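Local coordinates for protein ribonuclease H (Uncultured organism, PDB 4IBN) that probably cleaves the RNA strand of RNA-DNA hybrids endonucleolytically with magnesium as cofactor, as a monomeric type 1 ribonuclease H, at residues 68-79 / 91-100; 32-43 / 55-66. One frame throughout, in Å; residues are numbered along the deposited sequence.

Contact 1 (68-79 / 91-100) packs helix 67-82 against strand 90-95 and the start of helix 98-113; contact 2 (32-43 / 55-66) is the hairpin of strands 34-45 and 53-62 in the same sheet. Their centres lie about 10 Å apart, and strand 53-62 is followed, after a corner at residues 63-64, by helix 67-82. The two are tied by Glu62 OE2, which takes salt bridges from Arg73 NH1 at 2.7 Å and Arg69 NH2 at 2.8 Å, while Ala38 CB packs 3.5 Å from Met70 O. Asp96, just after strand 90-95, lies close to Asp22 and Glu23 of strand 16-25, consistent with the acidic part of the DEDN active-site motif.

Contact 1 of 2, residues 68-79 / 91-100; sequences NRMALRSVIEAF and VVFTTDSRYI
Asn68 lays its side-chain amide flat on the Tyr99 ring, planes 4° apart, with Asn68 CG 3.6 Å above the ring plane and over its centre. With CG anti to the backbone N (chi1 -175°), the Tyr99 ring is carried across to Asn68. Leu72 CD1 meets the ring edge, 3.9 Å from Tyr99 CE2. Replacing Tyr99 by an alanine would probably leave the Asn68 amide without its stacking surface, take away the ring edge that Leu72 CD1 meets and cost Trp129 NE1 the hydroxyl it bonds.

Apolar packing continues with Ile100 against Ala71, Leu72 and Val75, its CG2 3.8 Å from Val75 CG2. Ala78 CB lies at the edge of the Phe93 ring, whose plane is turned 19° from that of Phe79; the two rings are widely offset, closest at Phe79 CE2 and Phe93 CD1, 3.7 Å apart.

A short polar chain follows: Ser74 OG donates to Ala71 O at 2.7 Å and accepts from a water that also bonds Thr95 OG1, which takes Ser97 N in an ST turn; Ser97 OG caps the next helix at Ile100 N.

The helix packs on the central sheet of the RNase H fold, whose strand 91-95 runs into Asp96, close to Asp22 and Glu23, consistent with the acidic DEDN site. Phe93 also packs on Val19 and Ala21 of strand 16-25, and helix 126-136 covers Leu72.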
loop_
_atom_site.group_PDB
_atom_site.type_symbol
_atom_site.label_atom_id
_atom_site.label_comp_id
_atom_site.label_asym_id
_atom_site.label_seq_id
_atom_site.Cartn_x
_atom_site.Cartn_y
_atom_site.Cartn_z
ATOM N N ASN A 68 -2.766 12.081 -1.048
ATOM C CA ASN A 68 -1.380 11.786 -0.761
ATOM C C ASN A 68 -1.185 11.235 0.625
ATOM O O ASN A 68 -0.383 10.387 0.816
ATOM C CB ASN A 68 -0.485 12.984 -0.965
ATOM C CG ASN A 68 -0.256 13.322 -2.428
ATOM O OD1 ASN A 68 -0.640 12.622 -3.290
ATOM N ND2 ASN A 68 0.393 14.407 -2.663
ATOM N N ARG A 69 -1.892 11.783 1.588
ATOM C CA ARG A 69 -1.750 11.259 2.916
ATOM C C ARG A 69 -2.241 9.805 2.979
ATOM O O ARG A 69 -1.613 8.959 3.521
ATOM C CB ARG A 69 -2.574 12.077 3.915
ATOM C CG ARG A 69 -1.910 13.254 4.579
ATOM C CD ARG A 69 -2.728 13.767 5.860
ATOM N NE ARG A 69 -2.927 12.767 6.895
ATOM C CZ ARG A 69 -2.040 12.463 7.815
ATOM N NH1 ARG A 69 -0.906 13.092 7.820
ATOM N NH2 ARG A 69 -2.266 11.536 8.697
ATOM N N MET A 70 -3.401 9.558 2.418
ATOM C CA MET A 70 -3.956 8.229 2.440
ATOM C C MET A 70 -3.095 7.185 1.665
ATOM O O MET A 70 -3.017 6.049 2.024
ATOM C CB MET A 70 -5.446 8.226 2.046
ATOM C CG MET A 70 -6.307 9.037 2.953
ATOM S SD MET A 70 -6.012 8.760 4.743
ATOM C CE MET A 70 -6.604 7.151 4.945
ATOM N N ALA A 71 -2.491 7.624 0.591
ATOM C CA ALA A 71 -1.618 6.756 -0.132
ATOM C C ALA A 71 -0.459 6.347 0.780
ATOM O O ALA A 71 -0.113 5.226 0.824
ATOM C CB ALA A 71 -1.122 7.422 -1.351
ATOM N N LEU A 72 0.085 7.302 1.508
ATOM C CA LEU A 72 1.150 6.981 2.447
ATOM C C LEU A 72 0.689 6.045 3.571
ATOM O O LEU A 72 1.377 5.157 3.938
ATOM C CB LEU A 72 1.875 8.231 2.948
ATOM C CG LEU A 72 2.822 8.874 1.975
ATOM C CD1 LEU A 72 3.092 10.312 2.335
ATOM C CD2 LEU A 72 4.057 8.084 1.930
ATOM N N ARG A 73 -0.511 6.252 4.074
ATOM C CA ARG A 73 -1.047 5.362 5.079
ATOM C C ARG A 73 -1.233 3.949 4.568
ATOM O O ARG A 73 -1.115 3.021 5.316
ATOM C CB ARG A 73 -2.321 5.903 5.703
ATOM C CG ARG A 73 -2.098 7.273 6.231
ATOM C CD ARG A 73 -2.750 7.594 7.529
ATOM N NE ARG A 73 -2.786 6.499 8.468
ATOM C CZ ARG A 73 -3.745 6.387 9.353
ATOM N NH1 ARG A 73 -4.666 7.308 9.391
ATOM N NH2 ARG A 73 -3.794 5.393 10.210
ATOM N N SER A 74 -1.532 3.814 3.284
ATOM C CA SER A 74 -1.686 2.495 2.730
ATOM C C SER A 74 -0.384 1.741 2.858
ATOM O O SER A 74 -0.371 0.588 3.132
ATOM C CB SER A 74 -2.209 2.525 1.283
ATOM O OG SER A 74 -1.243 2.778 0.308
ATOM N N VAL A 75 0.707 2.420 2.618
ATOM C CA VAL A 75 1.990 1.778 2.821
ATOM C C VAL A 75 2.263 1.477 4.282
ATOM O O VAL A 75 2.616 0.404 4.638
ATOM C CB VAL A 75 3.119 2.673 2.353
ATOM C CG1 VAL A 75 4.482 2.024 2.629
ATOM C CG2 VAL A 75 2.995 2.932 0.931
ATOM N N ILE A 76 2.090 2.468 5.124
ATOM C CA ILE A 76 2.399 2.266 6.502
ATOM C C ILE A 76 1.583 1.181 7.132
ATOM O O ILE A 76 2.084 0.344 7.793
ATOM C CB ILE A 76 2.141 3.532 7.284
ATOM C CG1 ILE A 76 3.055 4.632 6.830
ATOM C CG2 ILE A 76 2.293 3.316 8.746
ATOM C CD1 ILE A 76 2.611 6.023 7.273
ATOM N N GLU A 77 0.298 1.211 6.903
ATOM C CA GLU A 77 -0.539 0.197 7.473
ATOM C C GLU A 77 -0.201 -1.191 6.969
ATOM O O GLU A 77 -0.276 -2.133 7.704
ATOM C CB GLU A 77 -2.017 0.487 7.279
ATOM C CG GLU A 77 -2.463 1.683 7.980
ATOM C CD GLU A 77 -2.265 1.634 9.474
ATOM O OE1 GLU A 77 -2.504 0.619 10.057
ATOM O OE2 GLU A 77 -1.896 2.644 10.059
ATOM N N ALA A 78 0.127 -1.305 5.708
ATOM C CA ALA A 78 0.449 -2.596 5.149
ATOM C C ALA A 78 1.677 -3.211 5.752
ATOM O O ALA A 78 1.676 -4.314 6.137
ATOM C CB ALA A 78 0.676 -2.467 3.657
ATOM N N PHE A 79 2.727 -2.447 5.772
ATOM C CA PHE A 79 3.972 -2.904 6.305
ATOM C C PHE A 79 3.974 -3.089 7.811
ATOM O O PHE A 79 4.726 -3.872 8.332
ATOM C CB PHE A 79 5.124 -2.065 5.796
ATOM C CG PHE A 79 5.474 -2.358 4.385
ATOM C CD1 PHE A 79 6.311 -3.363 4.079
ATOM C CD2 PHE A 79 4.924 -1.661 3.373
ATOM C CE1 PHE A 79 6.590 -3.627 2.828
ATOM C CE2 PHE A 79 5.196 -1.945 2.116
ATOM C CZ PHE A 79 6.022 -2.927 1.839
ATOM N N VAL A 91 8.004 -8.483 -0.568
ATOM C CA VAL A 91 6.720 -7.943 -0.922
ATOM C C VAL A 91 6.744 -7.390 -2.320
ATOM O O VAL A 91 7.566 -6.648 -2.643
ATOM C CB VAL A 91 6.316 -6.805 0.036
ATOM C CG1 VAL A 91 4.981 -6.244 -0.304
ATOM C CG2 VAL A 91 6.380 -7.279 1.466
ATOM N N VAL A 92 5.751 -7.736 -3.104
ATOM C CA VAL A 92 5.507 -7.032 -4.323
ATOM C C VAL A 92 4.356 -6.102 -4.024
ATOM O O VAL A 92 3.322 -6.577 -3.716
ATOM C CB VAL A 92 5.080 -7.984 -5.435
ATOM C CG1 VAL A 92 4.808 -7.216 -6.678
ATOM C CG2 VAL A 92 6.138 -8.985 -5.686
ATOM N N PHE A 93 4.583 -4.793 -4.099
ATOM C CA PHE A 93 3.581 -3.817 -3.717
ATOM C C PHE A 93 3.125 -3.095 -4.952
ATOM O O PHE A 93 3.866 -2.436 -5.551
ATOM C CB PHE A 93 4.178 -2.827 -2.692
ATOM C CG PHE A 93 3.181 -1.900 -2.017
ATOM C CD1 PHE A 93 2.798 -2.094 -0.732
ATOM C CD2 PHE A 93 2.736 -0.779 -2.638
ATOM C CE1 PHE A 93 1.963 -1.264 -0.127
ATOM C CE2 PHE A 93 1.907 0.046 -2.025
ATOM C CZ PHE A 93 1.513 -0.201 -0.771
ATOM N N THR A 94 1.864 -3.296 -5.290
ATOM C CA THR A 94 1.282 -2.693 -6.449
ATOM C C THR A 94 0.211 -1.674 -6.094
ATOM O O THR A 94 -0.666 -1.955 -5.405
ATOM C CB THR A 94 0.637 -3.771 -7.385
ATOM O OG1 THR A 94 1.605 -4.738 -7.746
ATOM C CG2 THR A 94 0.104 -3.133 -8.608
ATOM N N THR A 95 0.352 -0.481 -6.633
ATOM C CA THR A 95 -0.544 0.599 -6.320
ATOM C C THR A 95 -0.818 1.452 -7.520
ATOM O O THR A 95 -0.067 1.447 -8.407
ATOM C CB THR A 95 0.026 1.475 -5.233
ATOM O OG1 THR A 95 -0.853 2.553 -4.990
ATOM C CG2 THR A 95 1.353 1.972 -5.604
ATOM N N ASP A 96 -1.949 2.144 -7.502
ATOM C CA ASP A 96 -2.278 3.174 -8.475
ATOM C C ASP A 96 -1.548 4.491 -8.240
ATOM O O ASP A 96 -1.602 5.356 -9.037
ATOM C CB ASP A 96 -3.782 3.457 -8.513
ATOM C CG ASP A 96 -4.288 4.108 -7.247
ATOM O OD1 ASP A 96 -3.790 3.829 -6.174
ATOM O OD2 ASP A 96 -5.224 4.876 -7.301
ATOM N N SER A 97 -0.881 4.616 -7.119
ATOM C CA SER A 97 -0.261 5.845 -6.783
ATOM C C SER A 97 1.183 5.925 -7.228
ATOM O O SER A 97 2.027 5.333 -6.657
ATOM C CB SER A 97 -0.326 6.035 -5.275
ATOM O OG SER A 97 0.371 7.157 -4.858
ATOM N N ARG A 98 1.427 6.720 -8.258
ATOM C CA ARG A 98 2.767 7.027 -8.662
ATOM C C ARG A 98 3.465 7.824 -7.603
ATOM O O ARG A 98 4.628 7.793 -7.473
ATOM C CB ARG A 98 2.821 7.682 -10.020
ATOM C CG ARG A 98 2.777 6.684 -11.099
ATOM C CD ARG A 98 3.557 7.050 -12.294
ATOM N NE ARG A 98 4.955 6.752 -12.174
ATOM C CZ ARG A 98 5.582 5.821 -12.864
ATOM N NH1 ARG A 98 4.929 5.066 -13.724
ATOM N NH2 ARG A 98 6.874 5.638 -12.698
ATOM N N TYR A 99 2.707 8.503 -6.795
ATOM C CA TYR A 99 3.319 9.253 -5.732
ATOM C C TYR A 99 4.123 8.270 -4.883
ATOM O O TYR A 99 5.223 8.525 -4.598
ATOM C CB TYR A 99 2.223 9.912 -4.867
ATOM C CG TYR A 99 2.648 10.840 -3.752
ATOM C CD1 TYR A 99 3.261 12.024 -4.001
ATOM C CD2 TYR A 99 2.413 10.531 -2.446
ATOM C CE1 TYR A 99 3.645 12.859 -2.988
ATOM C CE2 TYR A 99 2.768 11.371 -1.451
ATOM C CZ TYR A 99 3.394 12.540 -1.720
ATOM O OH TYR A 99 3.762 13.399 -0.726
ATOM N N ILE A 100 3.534 7.146 -4.518
ATOM C CA ILE A 100 4.230 6.127 -3.737
ATOM C C ILE A 100 5.355 5.442 -4.509
ATOM O O ILE A 100 6.407 5.311 -4.018
ATOM C CB ILE A 100 3.276 5.025 -3.256
ATOM C CG1 ILE A 100 2.230 5.589 -2.310
ATOM C CG2 ILE A 100 4.019 3.903 -2.620
ATOM C CD1 ILE A 100 2.750 6.372 -1.221
HETATM O O HOH W 1 -1.804 3.101 -2.546
#

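Contact 2 of 2, residues 32-43 / 55-66; sequences GENPGGAGVLVE and RRDVWVSEPATT
Val40 and Val58 form a hydrogen-bonded pair in the antiparallel beta hairpin of the RNase H fold, joining strands 34-45 and 53-62. The same register pairs Gly36 with Glu62, Ala38 with Val60 and Val42 with Arg56, each linked by two backbone bonds; Val42 N to Arg56 O is the shortest at 2.7 Å. At the hairpin's open end a water accepts from Gly32 N and donates to Thr65 O.

Apolar contacts lie on the face that carries Ala38, Val40 and Val60 and is turned to helix 67-82. Val58 CG1, placed between its own backbone N and carbonyl carbon (chi1 47°), presses to 3.2 Å from Val40 CB, unusually tight for two carbons. Further along, Thr65 CG2 sits 3.5 Å from Gly36 CA, where a beta carbon would clash with it. Leu41, Asp57 and Trp59 occupy the other face, touching helix 153-168.

Toward the turn, Arg55 makes a side-on salt bridge to Glu43 OE2, through NE at 2.9 Å and NH2 at 3.1 Å; its NH1 also pairs with Glu181. Gln154 NE2 is a third donor to Glu43 OE2, which both Arg55 nitrogens meet from the same face, more than 50° out of the carboxylate plane.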
loop_
_atom_site.group_PDB
_atom_site.type_symbol
_atom_site.label_atom_id
_atom_site.label_comp_id
_atom_site.label_asym_id
_atom_site.label_seq_id
_atom_site.Cartn_x
_atom_site.Cartn_y
_atom_site.Cartn_z
ATOM N N GLY A 32 -7.887 18.588 1.652
ATOM C CA GLY A 32 -7.760 18.436 3.071
ATOM C C GLY A 32 -9.034 18.448 3.874
ATOM O O GLY A 32 -8.981 18.229 5.032
ATOM N N GLU A 33 -10.154 18.704 3.232
ATOM C CA GLU A 33 -11.433 18.702 3.903
ATOM C C GLU A 33 -12.312 17.489 3.714
ATOM O O GLU A 33 -13.332 17.399 4.332
ATOM C CB GLU A 33 -12.226 19.905 3.457
ATOM C CG GLU A 33 -11.492 21.200 3.579
ATOM C CD GLU A 33 -11.131 21.520 4.973
ATOM O OE1 GLU A 33 -11.983 21.318 5.825
ATOM O OE2 GLU A 33 -10.001 21.942 5.248
ATOM N N ASN A 34 -11.924 16.567 2.855
ATOM C CA ASN A 34 -12.742 15.411 2.548
ATOM C C ASN A 34 -12.345 14.165 3.323
ATOM O O ASN A 34 -11.226 13.963 3.582
ATOM C CB ASN A 34 -12.643 15.082 1.076
ATOM C CG ASN A 34 -13.029 16.229 0.195
ATOM O OD1 ASN A 34 -12.257 16.654 -0.625
ATOM N ND2 ASN A 34 -14.211 16.696 0.341
ATOM N N PRO A 35 -13.306 13.343 3.660
ATOM C CA PRO A 35 -13.024 12.070 4.290
ATOM C C PRO A 35 -12.285 11.145 3.337
ATOM O O PRO A 35 -12.480 11.250 2.181
ATOM C CB PRO A 35 -14.410 11.530 4.610
ATOM C CG PRO A 35 -15.305 12.271 3.785
ATOM C CD PRO A 35 -14.734 13.548 3.451
ATOM N N GLY A 36 -11.415 10.310 3.860
ATOM C CA GLY A 36 -10.588 9.485 3.027
ATOM C C GLY A 36 -10.297 8.120 3.608
ATOM O O GLY A 36 -10.484 7.906 4.768
ATOM N N GLY A 37 -9.891 7.209 2.736
ATOM C CA GLY A 37 -9.606 5.858 3.135
ATOM C C GLY A 37 -8.410 5.259 2.427
ATOM O O GLY A 37 -8.071 5.676 1.397
ATOM N N ALA A 38 -7.785 4.281 3.060
ATOM C CA ALA A 38 -6.735 3.494 2.452
ATOM C C ALA A 38 -7.131 2.025 2.550
ATOM O O ALA A 38 -7.529 1.577 3.584
ATOM C CB ALA A 38 -5.419 3.710 3.154
ATOM N N GLY A 39 -7.037 1.322 1.436
ATOM C CA GLY A 39 -7.372 -0.074 1.360
ATOM C C GLY A 39 -6.224 -0.927 0.847
ATOM O O GLY A 39 -5.592 -0.562 -0.081
ATOM N N VAL A 40 -5.983 -2.046 1.523
ATOM C CA VAL A 40 -4.928 -2.958 1.149
ATOM C C VAL A 40 -5.392 -4.418 1.118
ATOM O O VAL A 40 -5.943 -4.877 2.051
ATOM C CB VAL A 40 -3.808 -2.883 2.147
ATOM C CG1 VAL A 40 -2.685 -3.744 1.758
ATOM C CG2 VAL A 40 -3.354 -1.502 2.316
ATOM N N LEU A 41 -5.123 -5.114 0.023
ATOM C CA LEU A 41 -5.308 -6.547 -0.061
ATOM C C LEU A 41 -3.944 -7.215 -0.040
ATOM O O LEU A 41 -3.104 -6.848 -0.780
ATOM C CB LEU A 41 -5.993 -6.889 -1.371
ATOM C CG LEU A 41 -6.096 -8.349 -1.766
ATOM C CD1 LEU A 41 -6.942 -9.125 -0.822
ATOM C CD2 LEU A 41 -6.569 -8.526 -3.165
ATOM N N VAL A 42 -3.771 -8.210 0.835
ATOM C CA VAL A 42 -2.547 -9.001 0.873
ATOM C C VAL A 42 -2.840 -10.415 0.389
ATOM O O VAL A 42 -3.696 -11.034 0.910
ATOM C CB VAL A 42 -1.989 -9.103 2.312
ATOM C CG1 VAL A 42 -0.657 -9.803 2.335
ATOM C CG2 VAL A 42 -1.825 -7.727 2.919
ATOM N N GLU A 43 -2.115 -10.872 -0.602
ATOM C CA GLU A 43 -2.228 -12.207 -1.106
ATOM C C GLU A 43 -1.071 -13.051 -0.654
ATOM O O GLU A 43 0.010 -12.592 -0.670
ATOM C CB GLU A 43 -2.263 -12.230 -2.635
ATOM C CG GLU A 43 -3.476 -11.550 -3.195
ATOM C CD GLU A 43 -3.781 -11.914 -4.633
ATOM O OE1 GLU A 43 -2.905 -12.465 -5.284
ATOM O OE2 GLU A 43 -4.880 -11.632 -5.077
ATOM N N ARG A 55 -6.106 -14.662 1.244
ATOM C CA ARG A 55 -6.222 -13.246 1.170
ATOM C C ARG A 55 -6.593 -12.639 2.487
ATOM O O ARG A 55 -7.399 -13.144 3.181
ATOM C CB ARG A 55 -7.211 -12.863 0.075
ATOM C CG ARG A 55 -6.734 -13.206 -1.332
ATOM C CD ARG A 55 -7.654 -12.818 -2.406
ATOM N NE ARG A 55 -7.084 -12.971 -3.728
ATOM C CZ ARG A 55 -7.360 -13.947 -4.561
ATOM N NH1 ARG A 55 -8.186 -14.877 -4.225
ATOM N NH2 ARG A 55 -6.808 -13.982 -5.725
ATOM N N ARG A 56 -5.949 -11.532 2.793
ATOM C CA ARG A 56 -6.279 -10.716 3.939
ATOM C C ARG A 56 -6.378 -9.223 3.546
ATOM O O ARG A 56 -5.737 -8.789 2.657
ATOM C CB ARG A 56 -5.245 -10.871 5.034
ATOM C CG ARG A 56 -5.030 -12.250 5.506
ATOM C CD ARG A 56 -6.067 -12.654 6.439
ATOM N NE ARG A 56 -5.775 -13.948 7.005
ATOM C CZ ARG A 56 -6.216 -15.075 6.496
ATOM N NH1 ARG A 56 -7.019 -15.066 5.458
ATOM N NH2 ARG A 56 -5.906 -16.210 7.064
ATOM N N ASP A 57 -7.206 -8.483 4.281
ATOM C CA ASP A 57 -7.425 -7.065 4.042
ATOM C C ASP A 57 -6.970 -6.212 5.213
ATOM O O ASP A 57 -7.054 -6.628 6.304
ATOM C CB ASP A 57 -8.916 -6.779 3.914
ATOM C CG ASP A 57 -9.591 -7.463 2.720
ATOM O OD1 ASP A 57 -8.924 -7.926 1.859
ATOM O OD2 ASP A 57 -10.825 -7.484 2.675
ATOM N N VAL A 58 -6.571 -4.972 4.942
ATOM C CA VAL A 58 -6.270 -4.012 6.004
ATOM C C VAL A 58 -6.640 -2.596 5.560
ATOM O O VAL A 58 -6.227 -2.160 4.486
ATOM C CB VAL A 58 -4.782 -4.047 6.396
ATOM C CG1 VAL A 58 -3.906 -4.038 5.153
ATOM C CG2 VAL A 58 -4.445 -2.875 7.304
ATOM N N TRP A 59 -7.416 -1.878 6.371
ATOM C CA TRP A 59 -7.830 -0.557 5.973
ATOM C C TRP A 59 -7.799 0.434 7.121
ATOM O O TRP A 59 -7.834 0.053 8.266
ATOM C CB TRP A 59 -9.212 -0.576 5.291
ATOM C CG TRP A 59 -10.331 -0.928 6.166
ATOM C CD1 TRP A 59 -11.082 -0.089 6.901
ATOM C CD2 TRP A 59 -10.848 -2.231 6.411
ATOM N NE1 TRP A 59 -12.034 -0.765 7.579
ATOM C CE2 TRP A 59 -11.917 -2.088 7.293
ATOM C CE3 TRP A 59 -10.534 -3.497 5.944
ATOM C CZ2 TRP A 59 -12.624 -3.156 7.753
ATOM C CZ3 TRP A 59 -11.247 -4.542 6.390
ATOM C CH2 TRP A 59 -12.282 -4.374 7.280
ATOM N N VAL A 60 -7.736 1.701 6.753
ATOM C CA VAL A 60 -7.838 2.780 7.708
ATOM C C VAL A 60 -8.496 3.984 7.080
ATOM O O VAL A 60 -8.600 4.051 5.914
ATOM C CB VAL A 60 -6.504 3.204 8.218
ATOM C CG1 VAL A 60 -5.884 2.087 8.997
ATOM C CG2 VAL A 60 -5.632 3.636 7.123
ATOM N N SER A 61 -8.948 4.906 7.912
ATOM C CA SER A 61 -9.596 6.092 7.402
ATOM C C SER A 61 -9.268 7.323 8.220
ATOM O O SER A 61 -8.824 7.198 9.315
ATOM C CB SER A 61 -11.094 5.896 7.368
ATOM O OG SER A 61 -11.590 5.494 8.588
ATOM N N GLU A 62 -9.487 8.497 7.618
ATOM C CA GLU A 62 -9.419 9.800 8.268
ATOM C C GLU A 62 -10.624 10.619 7.838
ATOM O O GLU A 62 -11.062 10.494 6.745
ATOM C CB GLU A 62 -8.140 10.530 7.903
ATOM C CG GLU A 62 -6.927 9.887 8.507
ATOM C CD GLU A 62 -5.604 10.481 8.117
ATOM O OE1 GLU A 62 -5.557 11.472 7.420
ATOM O OE2 GLU A 62 -4.602 9.919 8.544
ATOM N N PRO A 63 -11.168 11.416 8.728
ATOM C CA PRO A 63 -12.332 12.227 8.387
ATOM C C PRO A 63 -12.120 13.488 7.527
ATOM O O PRO A 63 -13.070 14.036 7.026
ATOM C CB PRO A 63 -12.904 12.589 9.747
ATOM C CG PRO A 63 -11.791 12.583 10.627
ATOM C CD PRO A 63 -10.858 11.520 10.150
ATOM N N ALA A 64 -10.904 13.978 7.476
ATOM C CA ALA A 64 -10.563 15.114 6.651
ATOM C C ALA A 64 -9.119 14.884 6.313
ATOM O O ALA A 64 -8.321 14.854 7.176
ATOM C CB ALA A 64 -10.720 16.385 7.409
ATOM N N THR A 65 -8.843 14.673 5.052
ATOM C CA THR A 65 -7.538 14.196 4.672
ATOM C C THR A 65 -7.285 14.452 3.200
ATOM O O THR A 65 -8.048 15.129 2.586
ATOM C CB THR A 65 -7.387 12.723 5.054
ATOM O OG1 THR A 65 -6.043 12.305 4.866
ATOM C CG2 THR A 65 -8.308 11.870 4.255
ATOM N N THR A 66 -6.179 13.951 2.704
ATOM C CA THR A 66 -5.807 14.111 1.315
ATOM C C THR A 66 -5.419 12.781 0.663
ATOM O O THR A 66 -5.149 11.868 1.303
ATOM C CB THR A 66 -4.636 15.075 1.132
ATOM O OG1 THR A 66 -3.499 14.496 1.696
ATOM C CG2 THR A 66 -4.876 16.347 1.798
HETATM O O HOH W 2 -9.366 16.296 0.487
#